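Local coordinates for protein cytidylyltransferase (Leptospira borgpetersenii serovar Hardjo-bovis, PDB 6OEW) that probably transfers a nucleotidyl group, most likely cytidylyl from CTP, to an acceptor, and binds magnesium, at residues A[105-113]-A[199-210]; A[35-43]-A[67-76]. All coordinates share one frame; numbering follows the deposited sequence. Where two conformers were deposited one is given.

Contact 1: residues A[105-113]-A[199-210]; sequences LTGDCPLID and LTIDTIEDYETL. With MG (magnesium ion), chain C.
Two donors from segment 199-210 grip the backbone carbonyl of Asp-108: Thr-200 OG1 lies 2.8 Å from Asp-108 O, and Ile-201 N reaches the same oxygen at 3.1 Å. The hydroxyl comes from above the carbonyl plane, 42° out of it, whereas the amide is tilted by only 17°. Beyond the backbone, the Asp-108 side chain runs beside that of Thr-200, pointing the same way. Asp-108 CB sits 3.5 Å from Ile-201 O. A chi1 of 51° tucks Asp-108 CG between its own N and C and brings it alongside Thr-200 OG1. Asp-108 OD1 accepts a short bond, 2.5 Å, from Thr-106 OG1 above the carboxylate plane, which would limit rotation of the carboxylate, while Asp-108 OD2 binds magnesium at 1.9 Å. This aspartate follows strand 101-106 of the central sheet, a placement consistent with the metal site of GT-A nucleotidyltransferases. Three waters are the other modelled ligands; one donates to both Thr-200 OG1 and Asp-202 OD2, another to Asp-202 OD1, which is also salt-bridged to Lys-27. Farther along the loop, Leu-111 and Leu-210 run antiparallel alongside one another, Leu-111 CD1 meeting Leu-210 CD2 at 3.5 Å, while the Pro-110 ring lies crosswise to Leu-210.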
loop_
_atom_site.group_PDB
_atom_site.type_symbol
_atom_site.label_atom_id
_atom_site.label_comp_id
_atom_site.label_asym_id
_atom_site.label_seq_id
_atom_site.Cartn_x
_atom_site.Cartn_y
_atom_site.Cartn_z
ATOM N N LEU A 105 -1.476 2.585 -2.238
ATOM C CA LEU A 105 -0.770 1.826 -1.223
ATOM C C LEU A 105 -0.659 2.689 0.021
ATOM O O LEU A 105 -0.742 3.918 -0.049
ATOM C CB LEU A 105 0.651 1.428 -1.633
ATOM C CG LEU A 105 0.819 0.712 -2.972
ATOM C CD1 LEU A 105 2.319 0.484 -3.228
ATOM C CD2 LEU A 105 0.058 -0.602 -2.973
ATOM N N THR A 106 -0.414 2.030 1.151
ATOM C CA THR A 106 -0.222 2.737 2.411
ATOM C C THR A 106 1.119 2.324 3.003
ATOM O O THR A 106 1.583 1.188 2.816
ATOM C CB THR A 106 -1.339 2.438 3.414
ATOM O OG1 THR A 106 -1.245 1.074 3.848
ATOM C CG2 THR A 106 -2.715 2.688 2.794
ATOM N N GLY A 107 1.726 3.255 3.727
ATOM C CA GLY A 107 3.063 3.053 4.256
ATOM C C GLY A 107 3.182 2.066 5.405
ATOM O O GLY A 107 4.252 1.950 6.015
ATOM N N ASP A 108 2.115 1.363 5.757
ATOM C CA ASP A 108 2.290 0.291 6.730
ATOM C C ASP A 108 2.432 -1.074 6.064
ATOM O O ASP A 108 2.254 -2.105 6.723
ATOM C CB ASP A 108 1.146 0.277 7.728
ATOM C CG ASP A 108 -0.180 0.287 7.060
ATOM O OD1 ASP A 108 -0.248 -0.100 5.853
ATOM O OD2 ASP A 108 -1.141 0.726 7.731
ATOM N N CYS A 109 2.746 -1.095 4.772
ATOM C CA CYS A 109 2.950 -2.332 4.020
ATOM C C CYS A 109 4.369 -2.407 3.460
ATOM O O CYS A 109 4.565 -2.485 2.236
ATOM C CB CYS A 109 1.934 -2.431 2.888
ATOM S SG CYS A 109 0.238 -2.589 3.444
ATOM N N PRO A 110 5.380 -2.428 4.328
ATOM C CA PRO A 110 6.762 -2.326 3.840
ATOM C C PRO A 110 7.228 -3.497 2.990
ATOM O O PRO A 110 8.217 -3.329 2.266
ATOM C CB PRO A 110 7.574 -2.239 5.134
ATOM C CG PRO A 110 6.730 -2.984 6.132
ATOM C CD PRO A 110 5.342 -2.533 5.800
ATOM N N LEU A 111 6.602 -4.677 3.072
ATOM C CA LEU A 111 7.036 -5.837 2.295
ATOM C C LEU A 111 6.205 -6.039 1.040
ATOM O O LEU A 111 6.239 -7.133 0.455
ATOM C CB LEU A 111 7.013 -7.115 3.134
ATOM C CG LEU A 111 7.831 -7.037 4.435
ATOM C CD1 LEU A 111 7.950 -8.384 5.096
ATOM C CD2 LEU A 111 9.216 -6.453 4.201
ATOM N N ILE A 112 5.471 -5.005 0.616
ATOM C CA ILE A 112 4.676 -5.071 -0.606
ATOM C C ILE A 112 5.514 -5.644 -1.742
ATOM O O ILE A 112 6.714 -5.363 -1.857
ATOM C CB ILE A 112 4.140 -3.666 -0.935
ATOM C CG1 ILE A 112 2.994 -3.748 -1.944
ATOM C CG2 ILE A 112 5.295 -2.701 -1.350
ATOM C CD1 ILE A 112 1.656 -4.093 -1.304
ATOM N N ASP A 113 4.886 -6.480 -2.569
ATOM C CA ASP A 113 5.570 -7.219 -3.634
ATOM C C ASP A 113 5.241 -6.554 -4.966
ATOM O O ASP A 113 4.067 -6.470 -5.352
ATOM C CB ASP A 113 5.155 -8.694 -3.626
ATOM C CG ASP A 113 5.878 -9.543 -4.699
ATOM O OD1 ASP A 113 6.236 -9.022 -5.771
ATOM O OD2 ASP A 113 6.070 -10.749 -4.479
ATOM N N LEU A 199 1.346 -9.098 8.101
ATOM C CA LEU A 199 2.633 -8.541 7.711
ATOM C C LEU A 199 2.538 -7.033 7.514
ATOM O O LEU A 199 3.335 -6.438 6.781
ATOM C CB LEU A 199 3.152 -9.256 6.452
ATOM C CG LEU A 199 3.386 -10.759 6.697
ATOM C CD1 LEU A 199 3.739 -11.508 5.420
ATOM C CD2 LEU A 199 4.460 -10.974 7.759
ATOM N N THR A 200 1.577 -6.400 8.164
ATOM C CA THR A 200 1.509 -4.954 8.220
ATOM C C THR A 200 2.115 -4.503 9.550
ATOM O O THR A 200 2.369 -5.328 10.441
ATOM C CB THR A 200 0.053 -4.502 8.058
ATOM O OG1 THR A 200 -0.027 -3.076 8.082
ATOM C CG2 THR A 200 -0.808 -5.113 9.129
ATOM N N ILE A 201 2.437 -3.216 9.654
ATOM C CA ILE A 201 3.066 -2.705 10.877
ATOM C C ILE A 201 2.110 -1.725 11.550
ATOM O O ILE A 201 1.868 -0.610 11.064
ATOM C CB ILE A 201 4.445 -2.078 10.616
ATOM C CG1 ILE A 201 5.006 -1.527 11.935
ATOM C CG2 ILE A 201 4.404 -1.015 9.488
ATOM C CD1 ILE A 201 6.495 -1.531 11.992
ATOM N N ASP A 202 1.542 -2.176 12.663
ATOM C CA ASP A 202 0.719 -1.371 13.533
ATOM C C ASP A 202 1.105 -1.502 14.996
ATOM O O ASP A 202 0.658 -0.682 15.797
ATOM C CB ASP A 202 -0.758 -1.750 13.391
ATOM C CG ASP A 202 -1.345 -1.326 12.065
ATOM O OD1 ASP A 202 -1.301 -0.108 11.746
ATOM O OD2 ASP A 202 -1.854 -2.222 11.358
ATOM N N THR A 203 1.915 -2.498 15.362
ATOM C CA THR A 203 2.348 -2.708 16.737
ATOM C C THR A 203 3.831 -3.049 16.751
ATOM O O THR A 203 4.435 -3.381 15.717
ATOM C CB THR A 203 1.589 -3.848 17.419
ATOM O OG1 THR A 203 1.862 -5.060 16.704
ATOM C CG2 THR A 203 0.100 -3.587 17.432
ATOM N N ILE A 204 4.400 -3.014 17.957
ATOM C CA ILE A 204 5.788 -3.421 18.152
ATOM C C ILE A 204 5.970 -4.890 17.779
ATOM O O ILE A 204 7.003 -5.287 17.218
ATOM C CB ILE A 204 6.217 -3.151 19.607
ATOM C CG1 ILE A 204 6.398 -1.656 19.831
ATOM C CG2 ILE A 204 7.491 -3.903 19.953
ATOM C CD1 ILE A 204 7.297 -1.024 18.824
ATOM N N GLU A 205 4.969 -5.719 18.094
ATOM C CA GLU A 205 5.023 -7.135 17.747
ATOM C C GLU A 205 5.034 -7.331 16.225
ATOM O O GLU A 205 5.694 -8.247 15.711
ATOM C CB GLU A 205 3.834 -7.860 18.380
ATOM C CG GLU A 205 3.856 -7.919 19.909
ATOM C CD GLU A 205 3.574 -6.572 20.591
ATOM O OE1 GLU A 205 2.828 -5.737 20.025
ATOM O OE2 GLU A 205 4.108 -6.352 21.703
ATOM N N ASP A 206 4.300 -6.491 15.486
ATOM C CA ASP A 206 4.380 -6.543 14.024
ATOM C C ASP A 206 5.801 -6.267 13.566
ATOM O O ASP A 206 6.345 -6.960 12.692
ATOM C CB ASP A 206 3.458 -5.499 13.392
ATOM C CG ASP A 206 1.989 -5.847 13.488
ATOM O OD1 ASP A 206 1.631 -7.013 13.745
ATOM O OD2 ASP A 206 1.182 -4.916 13.301
ATOM N N TYR A 207 6.383 -5.198 14.112
ATOM C CA TYR A 207 7.745 -4.785 13.817
ATOM C C TYR A 207 8.733 -5.917 14.053
ATOM O O TYR A 207 9.623 -6.154 13.229
ATOM C CB TYR A 207 8.083 -3.568 14.688
ATOM C CG TYR A 207 9.442 -2.928 14.491
ATOM C CD1 TYR A 207 9.924 -2.616 13.211
ATOM C CD2 TYR A 207 10.219 -2.593 15.584
ATOM C CE1 TYR A 207 11.183 -2.006 13.052
ATOM C CE2 TYR A 207 11.447 -1.981 15.440
ATOM C CZ TYR A 207 11.930 -1.682 14.178
ATOM O OH TYR A 207 13.177 -1.079 14.077
ATOM N N GLU A 208 8.639 -6.582 15.208
ATOM C CA GLU A 208 9.547 -7.684 15.518
ATOM C C GLU A 208 9.398 -8.809 14.503
ATOM O O GLU A 208 10.388 -9.406 14.064
ATOM C CB GLU A 208 9.264 -8.217 16.924
ATOM C CG GLU A 208 9.439 -7.193 18.055
ATOM C CD GLU A 208 8.972 -7.706 19.419
ATOM O OE1 GLU A 208 8.232 -8.710 19.483
ATOM O OE2 GLU A 208 9.348 -7.096 20.434
ATOM N N THR A 209 8.149 -9.126 14.153
ATOM C CA THR A 209 7.861 -10.129 13.123
ATOM C C THR A 209 8.499 -9.751 11.792
ATOM O O THR A 209 9.154 -10.576 11.134
ATOM C CB THR A 209 6.341 -10.257 12.951
ATOM O OG1 THR A 209 5.759 -10.707 14.181
ATOM C CG2 THR A 209 5.978 -11.241 11.797
ATOM N N LEU A 210 8.282 -8.511 11.360
ATOM C CA LEU A 210 8.807 -8.070 10.073
ATOM C C LEU A 210 10.326 -8.038 10.093
ATOM O O LEU A 210 10.976 -8.369 9.096
ATOM C CB LEU A 210 8.241 -6.692 9.728
ATOM C CG LEU A 210 6.731 -6.666 9.462
ATOM C CD1 LEU A 210 6.238 -5.247 9.483
ATOM C CD2 LEU A 210 6.415 -7.301 8.098
HETATM MG MG MG C . -3.012 0.329 7.862
HETATM O O HOH W 1 4.114 -5.488 4.152
HETATM O O HOH W 2 -2.444 -1.750 8.912
HETATM O O HOH W 3 -2.486 1.254 10.088
HETATM O O HOH W 4 -5.294 -0.432 7.964
#

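Contact 2: residues A[35-43]-A[67-76]; sequences TTILGFMLE and TEEIAKKNGV
Ile-70 packs against Thr-36 and Leu-38, and Leu-42 against Asn-74, joining two neighbouring helices of the Rossmann-like alpha/beta half of the enzyme. Helices 37-45 and 65-73 run in roughly the same direction, the axes of their segments 9.4 Å apart and inclined by 33°, and both lie against the central sheet, where Leu-42 and Ala-71 share Val-56 of strand 54-59. Ile-70 meets Thr-36 tip to tip, Ile-70 CG2 lying 3.6 Å from Thr-36 OG1. Thr-36 is the N-cap of helix 37-45, and its hydroxyl accepts from Gly-39 N; the same Ile-70 methyl rests close to this amide, over the first turn. Leu-38 passes Ile-70 at a slant and Thr-67 at about a right angle, with Leu-38 CD2 3.9 Å from Thr-67 CG2. One turn on, Leu-42 CD1 meets Asn-74 CB at 3.7 Å and, roughly at right angles to that approach, Val-76 CG2 at 4.0 Å; it also touches the backbone of Ala-71. The Schellman motif at Gly-75 turns the chain so that Val-76 can reach this methyl. Asn-74 CG stands anti to its own carbonyl carbon (chi1 -75°), which lets ND2 bond back to Ile-70 O from the face opposite Asn-74 N; the amide is thereby fixed against Gly-39. Glu-43, salt-bridged through OE1 to Lys-220, lies across Asn-74, the carboxylate and amide planes 38° apart. A single water accepts from Thr-35 OG1 and donates to Glu-43 OE2 and, at 3.0 Å, to Asn-74 OD1.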
loop_
_atom_site.group_PDB
_atom_site.type_symbol
_atom_site.label_atom_id
_atom_site.label_comp_id
_atom_site.label_asym_id
_atom_site.label_seq_id
_atom_site.Cartn_x
_atom_site.Cartn_y
_atom_site.Cartn_z
ATOM N N THR A 35 17.806 0.494 6.258
ATOM C CA THR A 35 17.113 1.746 5.981
ATOM C C THR A 35 16.009 1.983 7.016
ATOM O O THR A 35 16.180 1.651 8.195
ATOM C CB THR A 35 16.596 1.725 4.528
ATOM O OG1 THR A 35 15.951 2.963 4.198
ATOM C CG2 THR A 35 15.643 0.544 4.277
ATOM N N THR A 36 14.904 2.593 6.608
ATOM C CA THR A 36 13.709 2.773 7.423
ATOM C C THR A 36 12.581 1.890 6.897
ATOM O O THR A 36 12.652 1.328 5.793
ATOM C CB THR A 36 13.266 4.240 7.410
ATOM O OG1 THR A 36 12.951 4.604 6.050
ATOM C CG2 THR A 36 14.382 5.150 7.957
ATOM N N ILE A 37 11.510 1.785 7.691
ATOM C CA ILE A 37 10.333 1.033 7.237
ATOM C C ILE A 37 9.852 1.556 5.881
ATOM O O ILE A 37 9.684 0.792 4.922
ATOM C CB ILE A 37 9.213 1.096 8.293
ATOM C CG1 ILE A 37 9.523 0.136 9.455
ATOM C CG2 ILE A 37 7.871 0.808 7.668
ATOM C CD1 ILE A 37 9.244 -1.317 9.131
ATOM N N LEU A 38 9.647 2.869 5.776
ATOM C CA LEU A 38 9.165 3.433 4.515
ATOM C C LEU A 38 10.220 3.337 3.418
ATOM O O LEU A 38 9.888 3.039 2.260
ATOM C CB LEU A 38 8.728 4.887 4.712
ATOM C CG LEU A 38 8.174 5.604 3.463
ATOM C CD1 LEU A 38 7.053 4.814 2.755
ATOM C CD2 LEU A 38 7.662 6.981 3.839
ATOM N N GLY A 39 11.495 3.572 3.748
ATOM C CA GLY A 39 12.541 3.434 2.733
ATOM C C GLY A 39 12.635 2.026 2.162
ATOM O O GLY A 39 12.828 1.836 0.953
ATOM N N PHE A 40 12.503 1.019 3.025
ATOM C CA PHE A 40 12.463 -0.367 2.571
ATOM C C PHE A 40 11.348 -0.588 1.556
ATOM O O PHE A 40 11.550 -1.255 0.527
ATOM C CB PHE A 40 12.270 -1.281 3.782
ATOM C CG PHE A 40 12.738 -2.681 3.564
ATOM C CD1 PHE A 40 13.957 -3.102 4.088
ATOM C CD2 PHE A 40 11.970 -3.584 2.838
ATOM C CE1 PHE A 40 14.405 -4.400 3.904
ATOM C CE2 PHE A 40 12.427 -4.898 2.643
ATOM C CZ PHE A 40 13.641 -5.297 3.167
ATOM N N MET A 41 10.158 -0.063 1.847
ATOM C CA MET A 41 9.027 -0.178 0.930
ATOM C C MET A 41 9.341 0.453 -0.422
ATOM O O MET A 41 9.081 -0.141 -1.477
ATOM C CB MET A 41 7.794 0.475 1.546
ATOM C CG MET A 41 6.501 0.162 0.793
ATOM S SD MET A 41 5.130 1.109 1.482
ATOM C CE MET A 41 3.789 0.552 0.402
ATOM N N LEU A 42 9.902 1.659 -0.403
ATOM C CA LEU A 42 10.235 2.342 -1.643
ATOM C C LEU A 42 11.258 1.544 -2.447
ATOM O O LEU A 42 11.130 1.419 -3.668
ATOM C CB LEU A 42 10.734 3.754 -1.334
ATOM C CG LEU A 42 9.699 4.704 -0.701
ATOM C CD1 LEU A 42 10.306 6.071 -0.424
ATOM C CD2 LEU A 42 8.479 4.863 -1.605
ATOM N N GLU A 43 12.253 0.956 -1.778
ATOM C CA GLU A 43 13.227 0.130 -2.492
ATOM C C GLU A 43 12.565 -1.083 -3.140
ATOM O O GLU A 43 12.931 -1.473 -4.257
ATOM C CB GLU A 43 14.344 -0.314 -1.548
ATOM C CG GLU A 43 15.260 0.814 -1.142
ATOM C CD GLU A 43 16.510 0.317 -0.471
ATOM O OE1 GLU A 43 17.111 -0.659 -0.956
ATOM O OE2 GLU A 43 16.886 0.897 0.562
ATOM N N THR A 67 8.977 12.301 6.718
ATOM C CA THR A 67 8.440 11.520 5.596
ATOM C C THR A 67 8.960 12.044 4.266
ATOM O O THR A 67 9.397 11.264 3.403
ATOM C CB THR A 67 6.903 11.554 5.646
ATOM O OG1 THR A 67 6.478 11.346 7.010
ATOM C CG2 THR A 67 6.261 10.458 4.742
ATOM N N GLU A 68 8.926 13.364 4.077
ATOM C CA GLU A 68 9.497 13.935 2.863
ATOM C C GLU A 68 10.976 13.578 2.738
ATOM O O GLU A 68 11.447 13.223 1.645
ATOM C CB GLU A 68 9.288 15.451 2.851
ATOM C CG GLU A 68 9.905 16.142 1.656
ATOM C CD GLU A 68 9.801 17.641 1.727
ATOM O OE1 GLU A 68 9.234 18.165 2.719
ATOM O OE2 GLU A 68 10.298 18.302 0.795
ATOM N N GLU A 69 11.715 13.629 3.853
ATOM C CA GLU A 69 13.147 13.330 3.825
ATOM C C GLU A 69 13.403 11.896 3.377
ATOM O O GLU A 69 14.308 11.634 2.568
ATOM C CB GLU A 69 13.773 13.562 5.200
ATOM C CG GLU A 69 15.118 12.852 5.376
ATOM C CD GLU A 69 15.634 12.865 6.824
ATOM O OE1 GLU A 69 15.286 13.793 7.586
ATOM O OE2 GLU A 69 16.386 11.936 7.191
ATOM N N ILE A 70 12.624 10.953 3.908
ATOM C CA ILE A 70 12.780 9.552 3.544
ATOM C C ILE A 70 12.462 9.353 2.063
ATOM O O ILE A 70 13.221 8.698 1.334
ATOM C CB ILE A 70 11.896 8.671 4.448
ATOM C CG1 ILE A 70 12.426 8.652 5.888
ATOM C CG2 ILE A 70 11.766 7.241 3.884
ATOM C CD1 ILE A 70 11.455 8.017 6.872
ATOM N N ALA A 71 11.364 9.952 1.585
ATOM C CA ALA A 71 11.025 9.832 0.170
ATOM C C ALA A 71 12.115 10.424 -0.709
ATOM O O ALA A 71 12.471 9.847 -1.746
ATOM C CB ALA A 71 9.684 10.510 -0.114
ATOM N N LYS A 72 12.658 11.581 -0.317
ATOM C CA LYS A 72 13.662 12.236 -1.149
ATOM C C LYS A 72 14.950 11.427 -1.194
ATOM O O LYS A 72 15.604 11.360 -2.241
ATOM C CB LYS A 72 13.933 13.661 -0.655
ATOM C CG LYS A 72 12.957 14.687 -1.224
ATOM C CD LYS A 72 13.592 16.063 -1.365
ATOM C CE LYS A 72 13.054 17.036 -0.335
ATOM N NZ LYS A 72 13.434 18.440 -0.675
ATOM N N LYS A 73 15.329 10.819 -0.064
ATOM C CA LYS A 73 16.516 9.974 -0.007
ATOM C C LYS A 73 16.406 8.824 -0.996
ATOM O O LYS A 73 17.417 8.375 -1.552
ATOM C CB LYS A 73 16.703 9.446 1.423
ATOM C CG LYS A 73 17.848 8.461 1.633
ATOM C CD LYS A 73 17.729 7.773 2.998
ATOM C CE LYS A 73 18.839 6.756 3.241
ATOM N NZ LYS A 73 20.151 7.418 3.487
ATOM N N ASN A 74 15.185 8.365 -1.244
ATOM C CA ASN A 74 14.911 7.272 -2.160
ATOM C C ASN A 74 14.548 7.742 -3.562
ATOM O O ASN A 74 14.120 6.929 -4.382
ATOM C CB ASN A 74 13.788 6.406 -1.589
ATOM C CG ASN A 74 14.255 5.533 -0.463
ATOM O OD1 ASN A 74 14.762 4.440 -0.696
ATOM N ND2 ASN A 74 14.102 6.008 0.768
ATOM N N GLY A 75 14.676 9.037 -3.844
ATOM C CA GLY A 75 14.478 9.534 -5.195
ATOM C C GLY A 75 13.066 9.439 -5.733
ATOM O O GLY A 75 12.891 9.300 -6.941
ATOM N N VAL A 76 12.048 9.522 -4.877
ATOM C CA VAL A 76 10.675 9.516 -5.361
ATOM C C VAL A 76 10.063 10.888 -5.091
ATOM O O VAL A 76 10.602 11.699 -4.336
ATOM C CB VAL A 76 9.842 8.371 -4.740
ATOM C CG1 VAL A 76 10.593 7.027 -4.864
ATOM C CG2 VAL A 76 9.554 8.646 -3.343
HETATM O O HOH W 5 16.096 3.078 1.600
#

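In the fold
Contact 2 closes before contact 1 opens along the chain, and their centres lie 15 Å apart. Helix 37-45 connects them: the face bearing Leu-38 and Leu-42 packs on helix 65-73, while Met-41 turns to the end of strand 101-106 and the loop that follows, with Met-41 CE 3.3 Å from Thr-106 O, and Ile-37 O approaches Pro-110. Strands 54-59, 11-16 and 101-106 are successive parallel neighbours in the mixed sheet; the helices of contact 2 pack on the first two, and the magnesium-bearing loop of contact 1 continues from the C-terminal end of the third. Contact 1 then ties this loop to helix 204-214, much later in the sequence, and the metal site forms where the two parts meet.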